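Hypothetical protein (Staphylococcus aureus subsp. aureus, PDB 1QYI) is of unknown function but belongs to the HAD hydrolase-like family, so it may act as a phosphatase or a related phosphoryl-transfer enzyme. Local coordinates at residues W184-K189 / P241-V246; E15-D20 / T205-Q210; A23-E28 / Q178-E183. All coordinates share one frame; numbering follows the deposited sequence.

All three contacts concern the helical insertion between the first two strands of the parallel sheet or its border with that sheet domain. Contact 3 is fully buried within the insertion, where helices 16-31 and 172-195 cross closely. Contacts 1 and 2 are partly buried and lie nearer the sheet domain: contact 1 sets helix 172-195 against core helix 242-252, and contact 2 joins the start of helix 16-31 to the loop returning from the insertion. Helix 172-195 thus serves contacts 1 and 3, helix 16-31 contacts 2 and 3. Contact 2 alone has a hydrogen bond across it; the others meet through van der Waals touches, carbon on carbon and carbon on oxygen.

Contact 1 of 3, residues W184-K189 / P241-V246; sequences WYLGSK and PYTETV
Tyr185 and Leu186 touch Thr243 and Glu244 in a small, partly buried helix-helix contact at the border between the helical insertion and the sheet domain. Helix 172-195 belongs to the long insertion between strands 3-6 and 233-237, placed like the C1 cap of HAD enzymes, whereas helix 242-252 follows strand 233-237 in the core. Over these segments the axes pass 11.5 Å apart at 95°, too far for backbone contact, and side chains bridge the gap, burying 134 Å² in all. Glu244 contributes most: its chain bends at chi2, and its CG lies 3.6 Å from Tyr185 CE1. The carboxylate and the phenol ring are turned 58° apart, so the two flat groups do not stack. Tyr185 CB points toward the core helix, and CG anti to the backbone N (chi1 -158°) places CE1 against that Glu244 carbon. Leu186 sends one methyl into the junction, its CD2 lying 3.8 Å from Glu244 OE2 and an equal 3.8 Å from Thr243 OG1. Val194, farther along helix 172-195, packs on both Leu186 and Thr243 and extends the packing. Directly after Leu186, Gly187 has a positive phi and the helix kinks. The first turn of the core helix is secured separately, by Thr245 OG1 donating to Pro241 O at 2.7 Å from above the carbonyl plane, and by Arg240 NH1 bonding to Glu244 O. No hydrogen bond or salt bridge spans the two segments. Their hold on each other therefore relies on van der Waals fit, a methyl against oxygens and an aliphatic carbon against a ring, with no directional bond to tie them.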
loop_
_atom_site.group_PDB
_atom_site.type_symbol
_atom_site.label_atom_id
_atom_site.label_comp_id
_atom_site.label_asym_id
_atom_site.label_seq_id
_atom_site.Cartn_x
_atom_site.Cartn_y
_atom_site.Cartn_z
ATOM N N TRP A 184 1.347 -6.411 11.668
ATOM C CA TRP A 184 -0.099 -6.415 11.531
ATOM C C TRP A 184 -0.461 -7.042 10.181
ATOM O O TRP A 184 -1.298 -7.938 10.101
ATOM C CB TRP A 184 -0.615 -4.978 11.578
ATOM C CG TRP A 184 -1.180 -4.540 12.913
ATOM C CD1 TRP A 184 -1.016 -3.328 13.518
ATOM C CD2 TRP A 184 -2.085 -5.287 13.737
ATOM N NE1 TRP A 184 -1.778 -3.272 14.667
ATOM C CE2 TRP A 184 -2.448 -4.450 14.817
ATOM C CE3 TRP A 184 -2.642 -6.569 13.652
ATOM C CZ2 TRP A 184 -3.323 -4.863 15.815
ATOM C CZ3 TRP A 184 -3.512 -6.981 14.644
ATOM C CH2 TRP A 184 -3.853 -6.118 15.712
ATOM N N TYR A 185 0.200 -6.576 9.127
ATOM C CA TYR A 185 -0.062 -7.059 7.782
ATOM C C TYR A 185 0.482 -8.448 7.455
ATOM O O TYR A 185 -0.292 -9.367 7.180
ATOM C CB TYR A 185 0.463 -6.045 6.766
ATOM C CG TYR A 185 -0.178 -6.122 5.391
ATOM C CD1 TYR A 185 0.178 -7.115 4.479
ATOM C CD2 TYR A 185 -1.134 -5.184 5.003
ATOM C CE1 TYR A 185 -0.402 -7.164 3.206
ATOM C CE2 TYR A 185 -1.718 -5.224 3.747
ATOM C CZ TYR A 185 -1.348 -6.209 2.853
ATOM O OH TYR A 185 -1.907 -6.215 1.600
ATOM N N LEU A 186 1.802 -8.608 7.466
ATOM C CA LEU A 186 2.403 -9.904 7.138
ATOM C C LEU A 186 2.160 -10.960 8.204
ATOM O O LEU A 186 2.149 -12.158 7.911
ATOM C CB LEU A 186 3.910 -9.755 6.932
ATOM C CG LEU A 186 4.371 -8.630 6.002
ATOM C CD1 LEU A 186 5.870 -8.447 6.156
ATOM C CD2 LEU A 186 3.996 -8.938 4.552
ATOM N N GLY A 187 1.954 -10.519 9.439
ATOM C CA GLY A 187 1.765 -11.465 10.521
ATOM C C GLY A 187 3.133 -11.745 11.123
ATOM O O GLY A 187 4.147 -11.529 10.470
ATOM N N SER A 188 3.170 -12.219 12.362
ATOM C CA SER A 188 4.426 -12.497 13.050
ATOM C C SER A 188 5.421 -13.347 12.266
ATOM O O SER A 188 6.583 -12.966 12.110
ATOM C CB SER A 188 4.134 -13.176 14.387
ATOM O OG SER A 188 3.403 -12.306 15.243
ATOM N N LYS A 189 4.957 -14.495 11.777
ATOM C CA LYS A 189 5.791 -15.434 11.027
ATOM C C LYS A 189 6.483 -14.813 9.807
ATOM O O LYS A 189 7.715 -14.818 9.702
ATOM C CB LYS A 189 4.939 -16.633 10.587
ATOM C CG LYS A 189 5.750 -17.792 10.019
ATOM C CD LYS A 189 4.878 -18.975 9.597
ATOM C CE LYS A 189 5.635 -20.284 9.790
ATOM N NZ LYS A 189 6.978 -20.257 9.140
ATOM N N PRO A 241 5.154 -5.996 -3.331
ATOM C CA PRO A 241 6.390 -6.781 -3.285
ATOM C C PRO A 241 6.055 -8.274 -3.434
ATOM O O PRO A 241 4.877 -8.667 -3.466
ATOM C CB PRO A 241 6.984 -6.430 -1.916
ATOM C CG PRO A 241 5.777 -6.070 -1.092
ATOM C CD PRO A 241 4.967 -5.241 -2.077
ATOM N N TYR A 242 7.091 -9.100 -3.506
ATOM C CA TYR A 242 6.928 -10.542 -3.680
ATOM C C TYR A 242 5.925 -11.236 -2.781
ATOM O O TYR A 242 5.009 -11.894 -3.259
ATOM C CB TYR A 242 8.268 -11.259 -3.513
ATOM C CG TYR A 242 8.144 -12.757 -3.675
ATOM C CD1 TYR A 242 7.814 -13.317 -4.921
ATOM C CD2 TYR A 242 8.353 -13.619 -2.598
ATOM C CE1 TYR A 242 7.701 -14.695 -5.090
ATOM C CE2 TYR A 242 8.243 -14.999 -2.752
ATOM C CZ TYR A 242 7.919 -15.532 -4.002
ATOM O OH TYR A 242 7.831 -16.899 -4.162
ATOM N N THR A 243 6.117 -11.110 -1.475
ATOM C CA THR A 243 5.247 -11.773 -0.525
ATOM C C THR A 243 3.801 -11.287 -0.555
ATOM O O THR A 243 2.868 -12.087 -0.458
ATOM C CB THR A 243 5.776 -11.599 0.892
ATOM O OG1 THR A 243 5.560 -10.240 1.313
ATOM C CG2 THR A 243 7.271 -11.906 0.923
ATOM N N GLU A 244 3.620 -9.976 -0.668
ATOM C CA GLU A 244 2.288 -9.393 -0.704
ATOM C C GLU A 244 1.502 -9.802 -1.945
ATOM O O GLU A 244 0.300 -9.548 -2.043
ATOM C CB GLU A 244 2.391 -7.866 -0.603
ATOM C CG GLU A 244 2.326 -7.367 0.843
ATOM C CD GLU A 244 3.139 -6.103 1.090
ATOM O OE1 GLU A 244 2.995 -5.139 0.305
ATOM O OE2 GLU A 244 3.908 -6.069 2.080
ATOM N N THR A 245 2.194 -10.447 -2.882
ATOM C CA THR A 245 1.592 -10.930 -4.122
ATOM C C THR A 245 1.374 -12.446 -4.044
ATOM O O THR A 245 0.253 -12.941 -4.192
ATOM C CB THR A 245 2.505 -10.639 -5.333
ATOM O OG1 THR A 245 2.998 -9.299 -5.237
ATOM C CG2 THR A 245 1.742 -10.803 -6.633
ATOM N N VAL A 246 2.455 -13.182 -3.812
ATOM C CA VAL A 246 2.379 -14.638 -3.728
ATOM C C VAL A 246 1.447 -15.155 -2.616
ATOM O O VAL A 246 0.482 -15.858 -2.907
ATOM C CB VAL A 246 3.789 -15.258 -3.560
ATOM C CG1 VAL A 246 3.685 -16.706 -3.099
ATOM C CG2 VAL A 246 4.519 -15.201 -4.892
#

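Contact 2 of 3, residues E15-D20 / T205-Q210; sequences EERCFD and TGYIYQ
Arg17 reaches from the first turn of helix 16-31 to Tyr207 and Gln210, where the chain comes back from the helical insertion toward the core of this HAD-like fold. The contact thus fastens the outgoing and returning arms of the insertion to each other, with Tyr207 inside a type I beta turn from Gly206 to Tyr209. From CB, which is directed toward that turn, the chain runs to CG, lying 3.8 Å from Tyr207 O and 3.9 Å from Tyr207 CB. Bends at chi2 and chi3 of Arg17 fold it round, bringing Arg17 CD within 3.1 Å of Gln210 O. The guanidinium then divides its nitrogens between two partners. NE and NH2 grip Asp20, one turn along the same helix, side-on and through a single oxygen. Arg17 NE is 3.1 Å from Asp20 OD2, and Arg17 NH2 is 2.9 Å from Asp20 OD2. Asp20 OD1 in turn pairs with Arg56 of helix 49-60, which also holds Glu16 OE1, so the carboxylate that positions Arg17 is itself anchored. Tyr207 CD1 sits over one face of the guanidinium, whose plane is 50° from the ring. NH1 completes the link: Arg17 NH1 donates in the guanidinium plane to Gln210 O at 3.1 Å, almost straight at 171°, and arrives in the carbonyl plane.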
loop_
_atom_site.group_PDB
_atom_site.type_symbol
_atom_site.label_atom_id
_atom_site.label_comp_id
_atom_site.label_asym_id
_atom_site.label_seq_id
_atom_site.Cartn_x
_atom_site.Cartn_y
_atom_site.Cartn_z
ATOM N N GLU A 15 -6.974 -2.275 -2.151
ATOM C CA GLU A 15 -5.971 -1.803 -1.196
ATOM C C GLU A 15 -6.549 -1.435 0.164
ATOM O O GLU A 15 -5.810 -1.029 1.059
ATOM C CB GLU A 15 -5.249 -0.581 -1.762
ATOM C CG GLU A 15 -4.355 -0.858 -2.953
ATOM C CD GLU A 15 -3.774 0.418 -3.538
ATOM O OE1 GLU A 15 -4.567 1.293 -3.949
ATOM O OE2 GLU A 15 -2.530 0.545 -3.591
ATOM N N GLU A 16 -7.865 -1.580 0.306
ATOM C CA GLU A 16 -8.576 -1.244 1.541
ATOM C C GLU A 16 -7.919 -1.733 2.826
ATOM O O GLU A 16 -7.764 -0.970 3.784
ATOM C CB GLU A 16 -10.008 -1.792 1.485
ATOM C CG GLU A 16 -10.913 -1.066 0.498
ATOM C CD GLU A 16 -11.068 0.409 0.836
ATOM O OE1 GLU A 16 -11.476 0.733 1.974
ATOM O OE2 GLU A 16 -10.789 1.245 -0.043
ATOM N N ARG A 17 -7.547 -3.012 2.850
ATOM C CA ARG A 17 -6.925 -3.612 4.019
ATOM C C ARG A 17 -5.702 -2.807 4.456
ATOM O O ARG A 17 -5.397 -2.737 5.643
ATOM C CB ARG A 17 -6.516 -5.054 3.715
ATOM C CG ARG A 17 -6.698 -6.019 4.876
ATOM C CD ARG A 17 -8.105 -6.616 4.913
ATOM N NE ARG A 17 -8.948 -6.032 5.956
ATOM C CZ ARG A 17 -9.969 -6.667 6.540
ATOM N NH1 ARG A 17 -10.278 -7.906 6.192
ATOM N NH2 ARG A 17 -10.681 -6.067 7.481
ATOM N N CYS A 18 -4.999 -2.207 3.493
ATOM C CA CYS A 18 -3.829 -1.406 3.822
ATOM C C CYS A 18 -4.271 -0.267 4.730
ATOM O O CYS A 18 -3.682 -0.045 5.793
ATOM C CB CYS A 18 -3.172 -0.840 2.557
ATOM S SG CYS A 18 -2.188 -2.044 1.601
ATOM N N PHE A 19 -5.319 0.441 4.318
ATOM C CA PHE A 19 -5.844 1.556 5.102
ATOM C C PHE A 19 -6.344 1.044 6.464
ATOM O O PHE A 19 -6.272 1.757 7.472
ATOM C CB PHE A 19 -6.973 2.249 4.330
ATOM C CG PHE A 19 -6.625 2.555 2.892
ATOM C CD1 PHE A 19 -5.411 3.159 2.563
ATOM C CD2 PHE A 19 -7.514 2.243 1.867
ATOM C CE1 PHE A 19 -5.089 3.445 1.241
ATOM C CE2 PHE A 19 -7.200 2.526 0.541
ATOM C CZ PHE A 19 -5.983 3.130 0.224
ATOM N N ASP A 20 -6.847 -0.190 6.481
ATOM C CA ASP A 20 -7.318 -0.825 7.707
ATOM C C ASP A 20 -6.111 -0.998 8.627
ATOM O O ASP A 20 -6.073 -0.457 9.730
ATOM C CB ASP A 20 -7.892 -2.218 7.417
ATOM C CG ASP A 20 -9.349 -2.195 7.032
ATOM O OD1 ASP A 20 -9.906 -1.110 6.719
ATOM O OD2 ASP A 20 -9.937 -3.298 7.034
ATOM N N THR A 205 -1.856 -12.906 13.040
ATOM C CA THR A 205 -1.843 -13.859 11.946
ATOM C C THR A 205 -1.539 -13.249 10.580
ATOM O O THR A 205 -1.061 -13.936 9.675
ATOM C CB THR A 205 -3.171 -14.585 11.905
ATOM O OG1 THR A 205 -4.234 -13.633 11.985
ATOM C CG2 THR A 205 -3.286 -15.528 13.097
ATOM N N GLY A 206 -1.807 -11.955 10.437
ATOM C CA GLY A 206 -1.539 -11.282 9.183
ATOM C C GLY A 206 -2.736 -11.106 8.264
ATOM O O GLY A 206 -3.221 -12.061 7.649
ATOM N N TYR A 207 -3.200 -9.868 8.153
ATOM C CA TYR A 207 -4.332 -9.552 7.305
ATOM C C TYR A 207 -4.003 -9.728 5.832
ATOM O O TYR A 207 -4.786 -9.345 4.963
ATOM C CB TYR A 207 -4.805 -8.126 7.591
ATOM C CG TYR A 207 -5.461 -8.013 8.944
ATOM C CD1 TYR A 207 -6.779 -8.434 9.135
ATOM C CD2 TYR A 207 -4.746 -7.567 10.050
ATOM C CE1 TYR A 207 -7.368 -8.419 10.396
ATOM C CE2 TYR A 207 -5.329 -7.551 11.315
ATOM C CZ TYR A 207 -6.640 -7.981 11.474
ATOM O OH TYR A 207 -7.215 -7.984 12.721
ATOM N N ILE A 208 -2.833 -10.290 5.548
ATOM C CA ILE A 208 -2.451 -10.528 4.165
ATOM C C ILE A 208 -3.281 -11.723 3.731
ATOM O O ILE A 208 -3.569 -11.905 2.551
ATOM C CB ILE A 208 -0.933 -10.858 4.031
ATOM C CG1 ILE A 208 -0.549 -10.917 2.559
ATOM C CG2 ILE A 208 -0.611 -12.212 4.683
ATOM C CD1 ILE A 208 0.941 -11.040 2.345
ATOM N N TYR A 209 -3.677 -12.527 4.713
ATOM C CA TYR A 209 -4.498 -13.702 4.467
ATOM C C TYR A 209 -5.991 -13.367 4.429
ATOM O O TYR A 209 -6.802 -14.209 4.071
ATOM C CB TYR A 209 -4.231 -14.747 5.544
ATOM C CG TYR A 209 -2.824 -15.261 5.547
ATOM C CD1 TYR A 209 -2.396 -16.193 4.606
ATOM C CD2 TYR A 209 -1.926 -14.856 6.535
ATOM C CE1 TYR A 209 -1.106 -16.724 4.663
ATOM C CE2 TYR A 209 -0.638 -15.372 6.595
ATOM C CZ TYR A 209 -0.233 -16.310 5.661
ATOM O OH TYR A 209 1.040 -16.851 5.746
ATOM N N GLN A 210 -6.354 -12.145 4.801
ATOM C CA GLN A 210 -7.760 -11.756 4.784
ATOM C C GLN A 210 -7.908 -10.546 3.889
ATOM O O GLN A 210 -8.585 -9.575 4.234
ATOM C CB GLN A 210 -8.254 -11.410 6.188
ATOM C CG GLN A 210 -7.723 -12.342 7.256
ATOM C CD GLN A 210 -8.425 -12.174 8.577
ATOM O OE1 GLN A 210 -7.968 -12.682 9.596
ATOM N NE2 GLN A 210 -9.555 -11.474 8.567
#

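Contact 3 of 3, residues A23-E28 / Q178-E183; sequences ALTVYE and QEVYQE
Thr25 presses against Tyr181 where helices 16-31 and 172-195 cross inside the helical insertion. The short segments run at 124° to each other with their axes 9.1 Å apart, and the backbones are nearest at this pair, Thr25 CA to Tyr181 CA 5.5 Å. Here the packing is tight: Thr25 OG1 lies 3.3 Å from Tyr181 CA and 3.4 Å from Tyr181 CB, close to the plane of the tyrosine ring at its edge. That hydroxyl is anti to its own carbonyl carbon (chi1 -67°). The threonine methyl, Thr25 CG2, meets Val180 CB at a slacker 4.1 Å. Beyond it the extended Glu28 chain crosses Val180 and sets Glu28 OE1 3.4 Å from Val180 CG1. The far side of helix 172-195 is more polar: Gln178 and Gln182 start away from helix 16-31, and of these Gln178 is partly exposed, the solvent side of the contact. Buried Glu179 forms salt bridges with Arg200 and Lys197, whereas Glu183 OE1 is hydrogen-bonded to the backbone N of Arg200. Leu81 of helix 77-93 packs on both Thr25 and Tyr181, and Trp78 meets the Tyr181 ring edge-to-face. Thr25 OG1 bonds to Val21 O and Glu28 OE1 to Lys204, so the two segments adhere by close van der Waals fit, while the buried carboxylate of Glu28 is probably balanced by that lysine.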
loop_
_atom_site.group_PDB
_atom_site.type_symbol
_atom_site.label_atom_id
_atom_site.label_comp_id
_atom_site.label_asym_id
_atom_site.label_seq_id
_atom_site.Cartn_x
_atom_site.Cartn_y
_atom_site.Cartn_z
ATOM N N ALA A 23 -4.875 2.056 10.015
ATOM C CA ALA A 23 -5.700 2.536 11.133
ATOM C C ALA A 23 -5.390 1.769 12.421
ATOM O O ALA A 23 -5.194 2.371 13.474
ATOM C CB ALA A 23 -7.187 2.400 10.795
ATOM N N LEU A 24 -5.361 0.441 12.331
ATOM C CA LEU A 24 -5.056 -0.400 13.489
ATOM C C LEU A 24 -3.688 -0.076 14.064
ATOM O O LEU A 24 -3.462 -0.200 15.264
ATOM C CB LEU A 24 -5.074 -1.881 13.114
ATOM C CG LEU A 24 -6.419 -2.579 12.972
ATOM C CD1 LEU A 24 -6.182 -4.088 12.974
ATOM C CD2 LEU A 24 -7.318 -2.192 14.142
ATOM N N THR A 25 -2.766 0.331 13.206
ATOM C CA THR A 25 -1.432 0.653 13.681
ATOM C C THR A 25 -1.489 1.837 14.628
ATOM O O THR A 25 -1.064 1.739 15.782
ATOM C CB THR A 25 -0.500 0.950 12.520
ATOM O OG1 THR A 25 -0.309 -0.257 11.773
ATOM C CG2 THR A 25 0.842 1.439 13.024
ATOM N N VAL A 26 -2.032 2.945 14.143
ATOM C CA VAL A 26 -2.164 4.151 14.948
ATOM C C VAL A 26 -2.880 3.825 16.258
ATOM O O VAL A 26 -2.444 4.220 17.344
ATOM C CB VAL A 26 -2.961 5.216 14.168
ATOM C CG1 VAL A 26 -2.964 6.535 14.920
ATOM C CG2 VAL A 26 -2.360 5.391 12.786
ATOM N N TYR A 27 -3.970 3.073 16.154
ATOM C CA TYR A 27 -4.749 2.697 17.331
ATOM C C TYR A 27 -3.950 1.830 18.330
ATOM O O TYR A 27 -4.000 2.056 19.536
ATOM C CB TYR A 27 -6.040 1.991 16.874
ATOM C CG TYR A 27 -7.163 1.966 17.895
ATOM C CD1 TYR A 27 -7.694 3.150 18.429
ATOM C CD2 TYR A 27 -7.698 0.754 18.327
ATOM C CE1 TYR A 27 -8.732 3.115 19.376
ATOM C CE2 TYR A 27 -8.726 0.704 19.261
ATOM C CZ TYR A 27 -9.238 1.874 19.787
ATOM O OH TYR A 27 -10.227 1.786 20.743
ATOM N N GLU A 28 -3.204 0.847 17.844
ATOM C CA GLU A 28 -2.430 0.015 18.753
ATOM C C GLU A 28 -1.320 0.803 19.427
ATOM O O GLU A 28 -0.940 0.523 20.563
ATOM C CB GLU A 28 -1.792 -1.145 18.021
ATOM C CG GLU A 28 -1.270 -2.210 18.956
ATOM C CD GLU A 28 -0.302 -3.136 18.275
ATOM O OE1 GLU A 28 -0.416 -3.314 17.032
ATOM O OE2 GLU A 28 0.562 -3.696 18.991
ATOM N N GLN A 178 6.320 1.692 11.543
ATOM C CA GLN A 178 6.349 0.900 10.340
ATOM C C GLN A 178 6.494 -0.583 10.657
ATOM O O GLN A 178 5.956 -1.424 9.936
ATOM C CB GLN A 178 7.457 1.402 9.414
ATOM C CG GLN A 178 7.433 0.783 8.045
ATOM C CD GLN A 178 8.462 -0.316 7.905
ATOM O OE1 GLN A 178 8.806 -0.989 8.879
ATOM N NE2 GLN A 178 8.954 -0.513 6.685
ATOM N N GLU A 179 7.181 -0.915 11.750
ATOM C CA GLU A 179 7.339 -2.328 12.118
ATOM C C GLU A 179 6.020 -2.880 12.638
ATOM O O GLU A 179 5.680 -4.041 12.398
ATOM C CB GLU A 179 8.435 -2.518 13.182
ATOM C CG GLU A 179 9.805 -2.080 12.711
ATOM C CD GLU A 179 10.926 -2.457 13.660
ATOM O OE1 GLU A 179 10.700 -2.564 14.884
ATOM O OE2 GLU A 179 12.061 -2.626 13.181
ATOM N N VAL A 180 5.275 -2.028 13.335
ATOM C CA VAL A 180 3.992 -2.425 13.897
ATOM C C VAL A 180 3.019 -2.728 12.775
ATOM O O VAL A 180 2.218 -3.657 12.869
ATOM C CB VAL A 180 3.381 -1.312 14.774
ATOM C CG1 VAL A 180 2.090 -1.802 15.397
ATOM C CG2 VAL A 180 4.370 -0.885 15.849
ATOM N N TYR A 181 3.087 -1.937 11.714
ATOM C CA TYR A 181 2.192 -2.136 10.579
ATOM C C TYR A 181 2.510 -3.439 9.832
ATOM O O TYR A 181 1.611 -4.216 9.466
ATOM C CB TYR A 181 2.293 -0.940 9.629
ATOM C CG TYR A 181 1.562 -1.119 8.321
ATOM C CD1 TYR A 181 2.120 -1.881 7.288
ATOM C CD2 TYR A 181 0.325 -0.507 8.096
ATOM C CE1 TYR A 181 1.478 -2.023 6.072
ATOM C CE2 TYR A 181 -0.326 -0.645 6.882
ATOM C CZ TYR A 181 0.257 -1.404 5.876
ATOM O OH TYR A 181 -0.375 -1.550 4.667
ATOM N N GLN A 182 3.805 -3.672 9.627
ATOM C CA GLN A 182 4.263 -4.853 8.916
ATOM C C GLN A 182 3.875 -6.143 9.633
ATOM O O GLN A 182 3.504 -7.129 8.991
ATOM C CB GLN A 182 5.783 -4.773 8.690
ATOM C CG GLN A 182 6.187 -3.693 7.686
ATOM C CD GLN A 182 5.713 -3.992 6.268
ATOM O OE1 GLN A 182 6.360 -4.744 5.541
ATOM N NE2 GLN A 182 4.571 -3.420 5.877
ATOM N N GLU A 183 3.945 -6.146 10.962
ATOM C CA GLU A 183 3.571 -7.346 11.695
ATOM C C GLU A 183 2.063 -7.524 11.579
ATOM O O GLU A 183 1.562 -8.636 11.410
ATOM C CB GLU A 183 3.988 -7.257 13.164
ATOM C CG GLU A 183 4.634 -8.538 13.623
ATOM C CD GLU A 183 4.948 -8.569 15.104
ATOM O OE1 GLU A 183 5.675 -7.673 15.581
ATOM O OE2 GLU A 183 4.470 -9.501 15.784
#